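Local coordinates for protein Lysine/ornithine decarboxylase (Selenomonas ruminantium, PDB 5GJO) that decarboxylates L-lysine and L-ornithine with similar efficiency, using pyridoxal 5'-phosphate to make cadaverine and putrescine, at residues L28-E33 and G263-L268; S120-M125 and L164-D169; I138-N143 and D148-F153. The protein carries 2 engineered substitutions. One frame throughout, in Å; residues are numbered along the deposited sequence.

The three contacts illustrate how packing chemistry follows position in a barrel enzyme. Contact 1 is buried at the junction of barrel and second sheet, where a lysine's methylene chain and small apolar groups meet. Contact 2, largely buried but more open at Ala166, joins two outer barrel helices through a single isoleucine. Contact 3 is partly buried and mainly polar, a loop folded back on itself through an asparagine near a water. Contacts 2 and 3 share the surroundings of strand 133-137, their centres about 21 Å apart, and both touch the second subunit. Contact 1 lies on the opposite side of the chain's centre from these two, its centre about 39 Å from that of contact 2.

Contact 1: L28-E33 and G263-L268; sequences LDKVEE and GTAVNL
The flat group in play between Lys30 and Thr264 is a peptide: the lysine's methylene chain passes on one side of the Thr264-Ala265 peptide, displaced toward its carbonyl oxygen, with Lys30 CG 3.5 Å from Thr264 O. No aromatic ring takes part. At the edges of the other flat groups sit polar partners: Lys30 NZ reaches Glu33 OE2 on its anti side at 2.8 Å, in a salt bridge, and the Asn267 amide has Val266 O nearly in its own plane. The setting is the junction of the (beta/alpha)8 cofactor-binding barrel with the second, beta-sheet domain, where helix 28-41 meets the turn that leads from helix 259-263 into strand 266-276.

Ala265 supplies the small apolar group here. Ala265 CB faces the helix and touches Val31 CG2 at 3.6 Å and Lys30 CG at 3.7 Å, while Val31 also packs on Leu62 and Leu63 of helix 57-65. The backbone of Ala265 is tied to Ser27, just ahead of the helix.

Lys30 starts out extended (chi1 -180°) and then bends at chi2 (58°), which brings CE obliquely across the threonine hydroxyl and still lets the ammonium reach Glu33. Asn34, one turn on from Lys30, joins the two polar ends, accepting from Lys30 NZ through OD1 and giving ND2 to Thr264 OG1. That hydroxyl oxygen meets the lysine through a methylene, with Lys30 CE 3.4 Å from Thr264 OG1.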
ATOM      1  N   LEU A  28      -4.956  -2.645 -24.699  1.00 11.77           N
ATOM      2  CA  LEU A  28      -6.170  -1.840 -24.949  1.00 14.23           C
ATOM      3  C   LEU A  28      -7.172  -2.679 -25.698  1.00 14.50           C
ATOM      4  O   LEU A  28      -8.394  -2.552 -25.489  1.00 13.65           O
ATOM      5  CB  LEU A  28      -5.806  -0.598 -25.743  1.00 12.54           C
ATOM      6  CG  LEU A  28      -4.974   0.419 -25.008  1.00 13.89           C
ATOM      7  CD1 LEU A  28      -4.668   1.632 -25.896  1.00 16.17           C
ATOM      8  CD2 LEU A  28      -5.493   0.893 -23.639  1.00 15.86           C
ATOM      9  N   ASP A  29      -6.704  -3.494 -26.652  1.00 14.42           N
ATOM     10  CA  ASP A  29      -7.630  -4.331 -27.415  1.00 15.03           C
ATOM     11  C   ASP A  29      -8.391  -5.297 -26.487  1.00 13.43           C
ATOM     12  O   ASP A  29      -9.588  -5.539 -26.695  1.00 13.14           O
ATOM     13  CB  ASP A  29      -6.979  -5.130 -28.509  1.00 14.44           C
ATOM     14  CG  ASP A  29      -6.549  -4.278 -29.735  1.00 16.66           C
ATOM     15  OD1 ASP A  29      -6.690  -3.029 -29.719  1.00 19.43           O
ATOM     16  OD2 ASP A  29      -5.952  -4.937 -30.633  1.00 19.45           O
ATOM     17  N   LYS A  30      -7.725  -5.782 -25.430  1.00 12.95           N
ATOM     18  CA  LYS A  30      -8.416  -6.723 -24.530  1.00 12.90           C
ATOM     19  C   LYS A  30      -9.382  -5.902 -23.645  1.00 12.65           C
ATOM     20  O   LYS A  30     -10.513  -6.431 -23.379  1.00 12.79           O
ATOM     21  CB  LYS A  30      -7.452  -7.484 -23.598  1.00 12.61           C
ATOM     22  CG  LYS A  30      -8.124  -8.483 -22.647  1.00 13.96           C
ATOM     23  CD  LYS A  30      -8.963  -9.582 -23.302  1.00 15.91           C
ATOM     24  CE  LYS A  30      -9.615 -10.375 -22.190  1.00 19.36           C
ATOM     25  NZ  LYS A  30     -10.751 -11.130 -22.684  1.00 23.08           N
ATOM     26  N   VAL A  31      -9.014  -4.688 -23.240  1.00 13.15           N
ATOM     27  CA  VAL A  31     -10.003  -3.832 -22.509  1.00 12.96           C
ATOM     28  C   VAL A  31     -11.247  -3.620 -23.379  1.00 13.85           C
ATOM     29  O   VAL A  31     -12.399  -3.771 -22.961  1.00 11.59           O
ATOM     30  CB  VAL A  31      -9.418  -2.512 -22.033  1.00 13.10           C
ATOM     31  CG1 VAL A  31     -10.497  -1.634 -21.431  1.00 14.00           C
ATOM     32  CG2 VAL A  31      -8.302  -2.812 -20.993  1.00 14.39           C
ATOM     33  N   GLU A  32     -11.013  -3.307 -24.655  1.00 12.70           N
ATOM     34  CA  GLU A  32     -12.145  -3.130 -25.552  1.00 14.08           C
ATOM     35  C   GLU A  32     -12.985  -4.357 -25.720  1.00 12.94           C
ATOM     36  O   GLU A  32     -14.239  -4.234 -25.707  1.00 14.17           O
ATOM     37  CB  GLU A  32     -11.604  -2.547 -26.909  1.00 15.78           C
ATOM     38  CG  GLU A  32     -12.678  -2.401 -27.975  1.00 17.64           C
ATOM     39  CD  GLU A  32     -12.201  -1.560 -29.210  1.00 22.81           C
ATOM     40  OE1 GLU A  32     -11.051  -1.182 -29.301  1.00 25.91           O
ATOM     41  OE2 GLU A  32     -12.962  -1.419 -30.171  1.00 22.81           O
ATOM     42  N   GLU A  33     -12.355  -5.543 -25.891  1.00 13.87           N
ATOM     43  CA  GLU A  33     -13.056  -6.766 -25.975  1.00 15.32           C
ATOM     44  C   GLU A  33     -13.929  -7.012 -24.729  1.00 13.72           C
ATOM     45  O   GLU A  33     -15.103  -7.513 -24.831  1.00 13.09           O
ATOM     46  CB  GLU A  33     -12.103  -7.922 -26.182  1.00 18.44           C
ATOM     47  CG  GLU A  33     -12.710  -9.288 -26.211  1.00 26.90           C
ATOM     48  CD  GLU A  33     -11.601 -10.359 -26.382  1.00 36.02           C
ATOM     49  OE1 GLU A  33     -11.104 -10.431 -27.512  1.00 50.82           O
ATOM     50  OE2 GLU A  33     -11.237 -11.096 -25.408  1.00 30.75           O
ATOM     51  N   GLY A 263      -8.974  -6.572 -15.598  1.00 12.44           N
ATOM     52  CA  GLY A 263      -8.270  -7.583 -14.863  1.00 12.47           C
ATOM     53  C   GLY A 263      -7.518  -8.537 -15.749  1.00 10.53           C
ATOM     54  O   GLY A 263      -6.323  -8.848 -15.506  1.00  9.73           O
ATOM     55  N   THR A 264      -8.195  -8.961 -16.790  1.00 10.35           N
ATOM     56  CA  THR A 264      -7.637  -9.945 -17.721  1.00 10.98           C
ATOM     57  C   THR A 264      -6.886  -9.263 -18.924  1.00 11.95           C
ATOM     58  O   THR A 264      -6.559  -9.918 -19.894  1.00 12.85           O
ATOM     59  CB  THR A 264      -8.722 -10.787 -18.364  1.00 12.66           C
ATOM     60  OG1 THR A 264      -9.769  -9.946 -18.811  1.00 11.99           O
ATOM     61  CG2 THR A 264      -9.256 -11.762 -17.283  1.00 13.68           C
ATOM     62  N   ALA A 265      -6.597  -7.976 -18.833  1.00 11.02           N
ATOM     63  CA  ALA A 265      -5.953  -7.234 -19.882  1.00 12.38           C
ATOM     64  C   ALA A 265      -4.527  -6.787 -19.589  1.00 12.76           C
ATOM     65  O   ALA A 265      -3.972  -6.023 -20.365  1.00 12.54           O
ATOM     66  CB  ALA A 265      -6.790  -6.034 -20.243  1.00 13.82           C
ATOM     67  N   VAL A 266      -3.948  -7.150 -18.440  1.00 12.03           N
ATOM     68  CA  VAL A 266      -2.679  -6.634 -17.971  1.00 11.24           C
ATOM     69  C   VAL A 266      -1.804  -7.792 -17.460  1.00 11.92           C
ATOM     70  O   VAL A 266      -2.341  -8.719 -16.785  1.00 11.33           O
ATOM     71  CB  VAL A 266      -2.877  -5.567 -16.894  1.00 12.69           C
ATOM     72  CG1 VAL A 266      -1.540  -4.983 -16.471  1.00 13.08           C
ATOM     73  CG2 VAL A 266      -3.832  -4.485 -17.337  1.00 13.51           C
ATOM     74  N   ASN A 267      -0.519  -7.780 -17.791  1.00 11.95           N
ATOM     75  CA  ASN A 267       0.451  -8.747 -17.293  1.00 11.57           C
ATOM     76  C   ASN A 267       1.570  -7.964 -16.603  1.00 11.37           C
ATOM     77  O   ASN A 267       1.841  -6.863 -16.966  1.00 11.34           O
ATOM     78  CB  ASN A 267       1.112  -9.571 -18.408  1.00 12.34           C
ATOM     79  CG  ASN A 267       0.184 -10.562 -19.097  1.00 12.38           C
ATOM     80  OD1 ASN A 267       0.612 -11.277 -19.986  1.00 10.70           O
ATOM     81  ND2 ASN A 267      -1.071 -10.598 -18.698  1.00 11.07           N
ATOM     82  N   LEU A 268       2.184  -8.563 -15.598  1.00 10.13           N
ATOM     83  CA  LEU A 268       3.407  -8.069 -14.988  1.00 10.68           C
ATOM     84  C   LEU A 268       4.598  -8.832 -15.443  1.00 10.72           C
ATOM     85  O   LEU A 268       4.598 -10.125 -15.445  1.00 11.59           O
ATOM     86  CB  LEU A 268       3.360  -8.194 -13.467  1.00 11.55           C
ATOM     87  CG  LEU A 268       4.612  -7.841 -12.705  1.00 13.57           C
ATOM     88  CD1 LEU A 268       4.860  -6.336 -12.709  1.00 14.66           C
ATOM     89  CD2 LEU A 268       4.357  -8.316 -11.264  1.00 13.73           C
TER

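Contact 2: S120-M125 and L164-D169; sequences SEIDKM and LKAAQD
Ile122 and Ala167 have the nearest CA atoms, 5.8 Å apart, where two helical segments run side by side in the same general direction. An approach this near suits the short side chains of Ala166 and Ala167, which let one larger residue of the facing helix come right up to the main chain.

That residue is Ile122, and both of its branches are used. CG1 lies beside the backbone N (chi1 -69°), which puts CG2 anti to it, and with the longer arm extended both methyls come from the same side of the Ala166-Ala167 peptide, CD1 over it and CG2 beyond it toward Ala167 CA. Ile122 CD1 is on the amide side, 3.6 Å from Ala166 CB and 3.8 Å from Ala167 N. Ile122 CG2 is 3.9 Å from Ala167 CA and 4.0 Å from Ala166 O. No hydrogen bond crosses between the segments, so the join is apolar packing. With an alanine here both methyl arms would be gone, which would probably open a gap between the helices and leave Ala166 CB and the neighbouring peptide without their apolar cover.

Lys124 and Glu121 engage other partners. Lys124 NZ forms a salt bridge with Glu121 OE1, met on the syn side at 3.0 Å, and also bonds Ile273 O of the second subunit. Glu121 has a further salt bridge to Lys98.

Within the cofactor-binding barrel, helices 122-128 and 160-169 follow strands 113-116 and 133-137 and form part of its outer helical layer. Beneath them, Ile122 rests on Phe116, Met125 reaches Phe114, Phe116 and Val134, and Ala167 packs on that same Val134 of strand 133-137.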
ATOM      1  N   SER A 120     -26.658  11.524   7.285  1.00 17.77           N
ATOM      2  CA  SER A 120     -25.627  12.519   7.476  1.00 20.29           C
ATOM      3  C   SER A 120     -24.966  13.031   6.176  1.00 19.84           C
ATOM      4  O   SER A 120     -24.257  14.000   6.170  1.00 19.83           O
ATOM      5  CB  SER A 120     -24.600  12.003   8.435  1.00 23.04           C
ATOM      6  OG  SER A 120     -23.702  11.005   7.905  1.00 21.27           O
ATOM      7  N   GLU A 121     -25.201  12.324   5.079  1.00 17.40           N
ATOM      8  CA  GLU A 121     -24.673  12.689   3.760  1.00 16.69           C
ATOM      9  C   GLU A 121     -25.501  13.737   3.011  1.00 18.54           C
ATOM     10  O   GLU A 121     -25.031  14.388   2.108  1.00 17.94           O
ATOM     11  CB  GLU A 121     -24.559  11.446   2.891  1.00 15.85           C
ATOM     12  CG  GLU A 121     -23.669  11.611   1.658  1.00 17.46           C
ATOM     13  CD  GLU A 121     -22.189  11.737   1.970  1.00 17.33           C
ATOM     14  OE1 GLU A 121     -21.826  11.641   3.146  1.00 19.93           O
ATOM     15  OE2 GLU A 121     -21.405  11.935   1.036  1.00 17.29           O
ATOM     16  N   ILE A 122     -26.760  13.860   3.394  1.00 19.35           N
ATOM     17  CA  ILE A 122     -27.723  14.619   2.591  1.00 19.57           C
ATOM     18  C   ILE A 122     -27.350  16.094   2.596  1.00 20.03           C
ATOM     19  O   ILE A 122     -27.249  16.748   1.519  1.00 20.72           O
ATOM     20  CB  ILE A 122     -29.136  14.407   3.125  1.00 17.68           C
ATOM     21  CG1 ILE A 122     -29.603  12.982   2.881  1.00 17.74           C
ATOM     22  CG2 ILE A 122     -30.131  15.437   2.461  1.00 20.99           C
ATOM     23  CD1 ILE A 122     -30.937  12.614   3.523  1.00 18.40           C
ATOM     24  N   ASP A 123     -27.170  16.676   3.783  1.00 22.83           N
ATOM     25  CA  ASP A 123     -26.862  18.128   3.807  1.00 23.87           C
ATOM     26  C   ASP A 123     -25.565  18.523   3.101  1.00 23.79           C
ATOM     27  O   ASP A 123     -25.524  19.563   2.430  1.00 23.83           O
ATOM     28  CB  ASP A 123     -26.903  18.714   5.209  1.00 27.74           C
ATOM     29  CG  ASP A 123     -28.368  18.781   5.768  1.00 35.87           C
ATOM     30  OD1 ASP A 123     -29.349  18.519   5.005  1.00 37.45           O
ATOM     31  OD2 ASP A 123     -28.521  19.049   6.999  1.00 39.67           O
ATOM     32  N   LYS A 124     -24.520  17.711   3.213  1.00 20.74           N
ATOM     33  CA  LYS A 124     -23.254  17.895   2.493  1.00 20.16           C
ATOM     34  C   LYS A 124     -23.534  17.946   0.983  1.00 19.53           C
ATOM     35  O   LYS A 124     -23.000  18.841   0.305  1.00 24.72           O
ATOM     36  CB  LYS A 124     -22.249  16.708   2.757  1.00 22.59           C
ATOM     37  CG  LYS A 124     -21.665  16.612   4.133  1.00 27.90           C
ATOM     38  CD  LYS A 124     -21.095  15.184   4.490  1.00 27.41           C
ATOM     39  CE  LYS A 124     -20.060  14.717   3.542  1.00 27.01           C
ATOM     40  NZ  LYS A 124     -19.513  13.344   3.892  1.00 24.75           N
ATOM     41  N   MET A 125     -24.312  16.993   0.451  1.00 21.05           N
ATOM     42  CA  MET A 125     -24.586  16.902  -0.983  1.00 20.04           C
ATOM     43  C   MET A 125     -25.450  18.114  -1.467  1.00 24.08           C
ATOM     44  O   MET A 125     -25.191  18.737  -2.519  1.00 21.35           O
ATOM     45  CB  MET A 125     -25.302  15.641  -1.336  1.00 21.25           C
ATOM     46  CG  MET A 125     -24.430  14.354  -1.209  1.00 20.00           C
ATOM     47  SD  MET A 125     -25.231  12.912  -1.844  1.00 19.35           S
ATOM     48  CE  MET A 125     -26.607  12.706  -0.709  1.00 17.44           C
ATOM     49  N   LEU A 164     -34.521   8.761   0.477  1.00 18.16           N
ATOM     50  CA  LEU A 164     -34.807   9.441  -0.752  1.00 18.12           C
ATOM     51  C   LEU A 164     -35.777  10.646  -0.477  1.00 19.87           C
ATOM     52  O   LEU A 164     -35.595  11.729  -1.013  1.00 18.08           O
ATOM     53  CB  LEU A 164     -35.405   8.520  -1.740  1.00 18.98           C
ATOM     54  CG  LEU A 164     -34.437   7.515  -2.423  1.00 18.16           C
ATOM     55  CD1 LEU A 164     -35.165   6.551  -3.315  1.00 19.40           C
ATOM     56  CD2 LEU A 164     -33.365   8.286  -3.212  1.00 19.93           C
ATOM     57  N   LYS A 165     -36.795  10.411   0.355  1.00 19.96           N
ATOM     58  CA  LYS A 165     -37.750  11.487   0.696  1.00 23.16           C
ATOM     59  C   LYS A 165     -37.025  12.606   1.423  1.00 22.02           C
ATOM     60  O   LYS A 165     -37.258  13.759   1.094  1.00 20.21           O
ATOM     61  CB  LYS A 165     -38.992  10.911   1.395  1.00 25.33           C
ATOM     62  CG  LYS A 165     -40.145  11.866   1.666  1.00 35.22           C
ATOM     63  CD  LYS A 165     -40.708  12.442   0.383  1.00 39.15           C
ATOM     64  CE  LYS A 165     -42.081  13.076   0.540  1.00 45.11           C
ATOM     65  NZ  LYS A 165     -42.659  12.970  -0.841  1.00 45.42           N
ATOM     66  N   ALA A 166     -36.088  12.338   2.360  1.00 19.18           N
ATOM     67  CA  ALA A 166     -35.317  13.397   3.007  1.00 18.40           C
ATOM     68  C   ALA A 166     -34.415  14.149   2.036  1.00 18.43           C
ATOM     69  O   ALA A 166     -34.124  15.382   2.170  1.00 20.05           O
ATOM     70  CB  ALA A 166     -34.509  12.857   4.183  1.00 19.80           C
ATOM     71  N   ALA A 167     -33.805  13.403   1.110  1.00 18.49           N
ATOM     72  CA  ALA A 167     -32.970  14.064   0.139  1.00 17.87           C
ATOM     73  C   ALA A 167     -33.835  14.992  -0.720  1.00 17.68           C
ATOM     74  O   ALA A 167     -33.410  16.109  -0.998  1.00 20.97           O
ATOM     75  CB  ALA A 167     -32.310  13.043  -0.813  1.00 19.60           C
ATOM     76  N   GLN A 168     -34.967  14.487  -1.203  1.00 19.31           N
ATOM     77  CA  GLN A 168     -35.976  15.313  -1.935  1.00 20.98           C
ATOM     78  C   GLN A 168     -36.360  16.560  -1.137  1.00 23.18           C
ATOM     79  O   GLN A 168     -36.330  17.694  -1.645  1.00 22.88           O
ATOM     80  CB  GLN A 168     -37.202  14.513  -2.319  1.00 22.60           C
ATOM     81  CG  GLN A 168     -38.226  15.246  -3.246  1.00 23.72           C
ATOM     82  CD  GLN A 168     -39.424  14.417  -3.586  1.00 24.17           C
ATOM     83  OE1 GLN A 168     -40.346  14.259  -2.759  1.00 26.96           O
ATOM     84  NE2 GLN A 168     -39.450  13.881  -4.750  1.00 24.99           N
ATOM     85  N   ASP A 169     -36.665  16.380   0.133  1.00 22.36           N
ATOM     86  CA  ASP A 169     -36.914  17.553   1.002  1.00 25.90           C
ATOM     87  C   ASP A 169     -35.784  18.565   1.038  1.00 27.24           C
ATOM     88  O   ASP A 169     -36.047  19.771   1.197  1.00 25.81           O
ATOM     89  CB  ASP A 169     -37.299  17.098   2.436  1.00 29.18           C
ATOM     90  CG  ASP A 169     -38.669  16.426   2.493  1.00 29.72           C
ATOM     91  OD1 ASP A 169     -39.447  16.446   1.501  1.00 31.21           O
ATOM     92  OD2 ASP A 169     -38.969  15.811   3.520  1.00 28.38           O
TER

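Contact 3: I138-N143 and D148-F153; sequences IAVRNN and DLNTKF
Ile138 begins the exchange with Asn150 through a water within hydrogen-bonding distance of both, 2.7 Å from each of Ile138 O and Asn150 OD1. Asn150 OD1 next comes 3.4 Å from Ala139 CA, and the CA atoms of these two residues are the nearest pair. Val140 supplies the direct bond: its N-H points almost straight at Asn150 OD1 (2.9 Å, 171°) but arrives from above the carbonyl plane, 62° out of it. The asparagine amide is thus turned broadside to the valine backbone, and Asn150 CG lies only 3.2 Å from Val140 O. The Val140 CG1 torsion (chi1 -57°) leaves Val140 CG2 between the backbone N and the carbonyl carbon, 3.6 Å from Asn150 OD1. The other end of the amide is occupied as well, since Asn150 ND2 bonds His180 O. The Val140 N-H at OD1 and His180 O at ND2 probably fix the rotation of the amide. Farther along, Arg141 turns away to a salt bridge with Glu193, and Asn142 gives ND2 to Val181 O and Ser185 OG.

On the opposing segment Asp148 OD1 accepts from Asn150 N at 2.9 Å, an Asx turn, while its OD2 takes the Thr151 hydroxyl. The turn spans Leu149, which touches the pyridoxal phosphate and packs on Cys324 of the second subunit, the proton donor by similarity. The whole is a loop following strand 133-137 of a TIM-type barrel, bordering a cofactor pocket built at the dimer interface, as in class-II ornithine/lysine/arginine decarboxylases.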
ATOM      1  N   ILE A 138     -28.649   0.620  -1.107  1.00 13.44           N
ATOM      2  CA  ILE A 138     -29.182  -0.362  -0.156  1.00 16.41           C
ATOM      3  C   ILE A 138     -28.168  -1.483   0.122  1.00 17.35           C
ATOM      4  O   ILE A 138     -27.441  -1.922  -0.775  1.00 14.61           O
ATOM      5  CB  ILE A 138     -30.507  -1.003  -0.630  1.00 17.34           C
ATOM      6  CG1 ILE A 138     -30.430  -1.670  -2.017  1.00 18.12           C
ATOM      7  CG2 ILE A 138     -31.615   0.053  -0.598  1.00 18.84           C
ATOM      8  CD1 ILE A 138     -31.625  -2.484  -2.438  1.00 20.16           C
ATOM      9  N   ALA A 139     -28.201  -1.945   1.354  1.00 16.98           N
ATOM     10  CA  ALA A 139     -27.445  -3.084   1.797  1.00 18.00           C
ATOM     11  C   ALA A 139     -28.134  -4.359   1.312  1.00 18.45           C
ATOM     12  O   ALA A 139     -29.313  -4.561   1.542  1.00 17.90           O
ATOM     13  CB  ALA A 139     -27.279  -3.029   3.329  1.00 18.39           C
ATOM     14  N   VAL A 140     -27.376  -5.219   0.650  1.00 16.34           N
ATOM     15  CA  VAL A 140     -27.822  -6.445   0.079  1.00 15.74           C
ATOM     16  C   VAL A 140     -26.975  -7.647   0.518  1.00 15.56           C
ATOM     17  O   VAL A 140     -25.884  -7.482   1.064  1.00 13.82           O
ATOM     18  CB  VAL A 140     -27.934  -6.319  -1.445  1.00 15.36           C
ATOM     19  CG1 VAL A 140     -28.864  -5.195  -1.799  1.00 14.90           C
ATOM     20  CG2 VAL A 140     -26.557  -6.190  -2.114  1.00 17.32           C
ATOM     21  N   ARG A 141     -27.549  -8.824   0.374  1.00 15.94           N
ATOM     22  CA  ARG A 141     -26.914 -10.100   0.777  1.00 17.05           C
ATOM     23  C   ARG A 141     -26.030 -10.690  -0.307  1.00 15.08           C
ATOM     24  O   ARG A 141     -26.325 -10.604  -1.465  1.00 16.74           O
ATOM     25  CB  ARG A 141     -27.960 -11.172   1.033  1.00 19.42           C
ATOM     26  CG  ARG A 141     -28.860 -10.879   2.178  1.00 21.52           C
ATOM     27  CD  ARG A 141     -29.732 -12.119   2.434  1.00 23.91           C
ATOM     28  NE  ARG A 141     -30.607 -11.666   3.456  1.00 26.03           N
ATOM     29  CZ  ARG A 141     -31.824 -11.224   3.237  1.00 26.11           C
ATOM     30  NH1 ARG A 141     -32.367 -11.291   2.038  1.00 22.39           N
ATOM     31  NH2 ARG A 141     -32.529 -10.802   4.276  1.00 31.45           N
ATOM     32  N   ASN A 142     -24.960 -11.350   0.105  1.00 14.01           N
ATOM     33  CA  ASN A 142     -24.116 -12.114  -0.803  1.00 14.33           C
ATOM     34  C   ASN A 142     -23.211 -13.059  -0.035  1.00 15.84           C
ATOM     35  O   ASN A 142     -22.390 -12.602   0.720  1.00 16.95           O
ATOM     36  CB  ASN A 142     -23.276 -11.198  -1.708  1.00 13.68           C
ATOM     37  CG  ASN A 142     -22.655 -11.941  -2.887  1.00 13.91           C
ATOM     38  OD1 ASN A 142     -22.692 -13.141  -2.946  1.00 14.71           O
ATOM     39  ND2 ASN A 142     -22.115 -11.204  -3.841  1.00 14.85           N
ATOM     40  N   ASN A 143     -23.538 -14.338  -0.262  0.50 16.14           N
ATOM     41  CA  ASN A 143     -22.760 -15.347   0.437  0.50 16.91           C
ATOM     42  C   ASN A 143     -21.480 -15.731  -0.282  0.50 17.04           C
ATOM     43  O   ASN A 143     -20.719 -16.548   0.248  0.50 16.93           O
ATOM     44  CB  ASN A 143     -23.576 -16.633   0.597  0.50 19.55           C
ATOM     45  CG  ASN A 143     -24.708 -16.495   1.589  0.50 20.21           C
ATOM     46  OD1 ASN A 143     -24.657 -15.676   2.499  0.50 21.73           O
ATOM     47  ND2 ASN A 143     -25.745 -17.286   1.388  0.50 22.15           N
ATOM     48  N   ASP A 148     -16.594  -7.869   1.175  1.00 16.10           N
ATOM     49  CA  ASP A 148     -17.937  -7.476   1.636  1.00 15.48           C
ATOM     50  C   ASP A 148     -18.126  -5.973   1.447  1.00 15.25           C
ATOM     51  O   ASP A 148     -17.364  -5.152   2.054  1.00 14.26           O
ATOM     52  CB  ASP A 148     -18.033  -7.868   3.096  1.00 18.29           C
ATOM     53  CG  ASP A 148     -19.274  -7.338   3.818  1.00 19.20           C
ATOM     54  OD1 ASP A 148     -20.302  -7.006   3.191  1.00 17.52           O
ATOM     55  OD2 ASP A 148     -19.214  -7.355   5.076  1.00 18.81           O
ATOM     56  N   LEU A 149     -19.155  -5.596   0.683  1.00 14.83           N
ATOM     57  CA  LEU A 149     -19.396  -4.201   0.406  1.00 14.40           C
ATOM     58  C   LEU A 149     -20.744  -3.776   0.990  1.00 15.82           C
ATOM     59  O   LEU A 149     -21.396  -2.857   0.461  1.00 16.53           O
ATOM     60  CB  LEU A 149     -19.247  -3.895  -1.072  1.00 14.53           C
ATOM     61  CG  LEU A 149     -17.806  -4.078  -1.594  1.00 15.56           C
ATOM     62  CD1 LEU A 149     -17.849  -3.749  -3.095  1.00 16.31           C
ATOM     63  CD2 LEU A 149     -16.793  -3.202  -0.835  1.00 16.63           C
ATOM     64  N   ASN A 150     -21.182  -4.477   2.052  1.00 14.68           N
ATOM     65  CA  ASN A 150     -22.522  -4.202   2.597  1.00 16.66           C
ATOM     66  C   ASN A 150     -22.580  -4.081   4.099  1.00 14.78           C
ATOM     67  O   ASN A 150     -23.700  -4.071   4.680  1.00 16.25           O
ATOM     68  CB  ASN A 150     -23.475  -5.262   2.082  1.00 16.90           C
ATOM     69  CG  ASN A 150     -23.788  -5.061   0.597  1.00 15.45           C
ATOM     70  OD1 ASN A 150     -24.652  -4.272   0.247  1.00 15.28           O
ATOM     71  ND2 ASN A 150     -23.098  -5.790  -0.283  1.00 15.72           N
ATOM     72  N   THR A 151     -21.423  -3.983   4.738  1.00 15.25           N
ATOM     73  CA  THR A 151     -21.362  -3.648   6.159  1.00 15.60           C
ATOM     74  C   THR A 151     -21.019  -2.181   6.380  1.00 17.37           C
ATOM     75  O   THR A 151     -21.745  -1.490   7.068  1.00 20.14           O
ATOM     76  CB  THR A 151     -20.411  -4.610   6.876  1.00 18.72           C
ATOM     77  OG1 THR A 151     -20.972  -5.920   6.734  1.00 16.39           O
ATOM     78  CG2 THR A 151     -20.261  -4.274   8.333  1.00 21.37           C
ATOM     79  N   LYS A 152     -19.864  -1.746   5.852  1.00 15.28           N
ATOM     80  CA  LYS A 152     -19.447  -0.340   5.812  1.00 14.75           C
ATOM     81  C   LYS A 152     -20.374   0.549   4.966  1.00 14.53           C
ATOM     82  O   LYS A 152     -20.339   1.825   5.137  1.00 16.78           O
ATOM     83  CB  LYS A 152     -17.998  -0.260   5.376  1.00 15.90           C
ATOM     84  CG  LYS A 152     -17.349   1.153   5.407  1.00 16.98           C
ATOM     85  CD  LYS A 152     -15.837   1.058   5.126  1.00 18.23           C
ATOM     86  CE  LYS A 152     -15.177   2.413   5.189  1.00 17.98           C
ATOM     87  NZ  LYS A 152     -15.464   3.390   4.075  1.00 19.15           N
ATOM     88  N   PHE A 153     -21.034  -0.052   3.975  1.00 14.04           N
ATOM     89  CA  PHE A 153     -21.891   0.659   2.995  1.00 15.33           C
ATOM     90  C   PHE A 153     -23.273   0.088   2.973  1.00 14.96           C
ATOM     91  O   PHE A 153     -23.466  -1.118   3.294  1.00 14.96           O
ATOM     92  CB  PHE A 153     -21.264   0.477   1.585  1.00 15.68           C
ATOM     93  CG  PHE A 153     -19.771   0.722   1.547  1.00 14.01           C
ATOM     94  CD1 PHE A 153     -19.254   1.992   1.580  1.00 16.53           C
ATOM     95  CD2 PHE A 153     -18.865  -0.346   1.589  1.00 14.15           C
ATOM     96  CE1 PHE A 153     -17.885   2.193   1.561  1.00 15.74           C
ATOM     97  CE2 PHE A 153     -17.469  -0.140   1.629  1.00 14.87           C
ATOM     98  CZ  PHE A 153     -17.009   1.146   1.558  1.00 15.68           C
TER
HETATM   99  O   HOH W   1     -24.842  -2.253  -1.567  1.00 16.19           O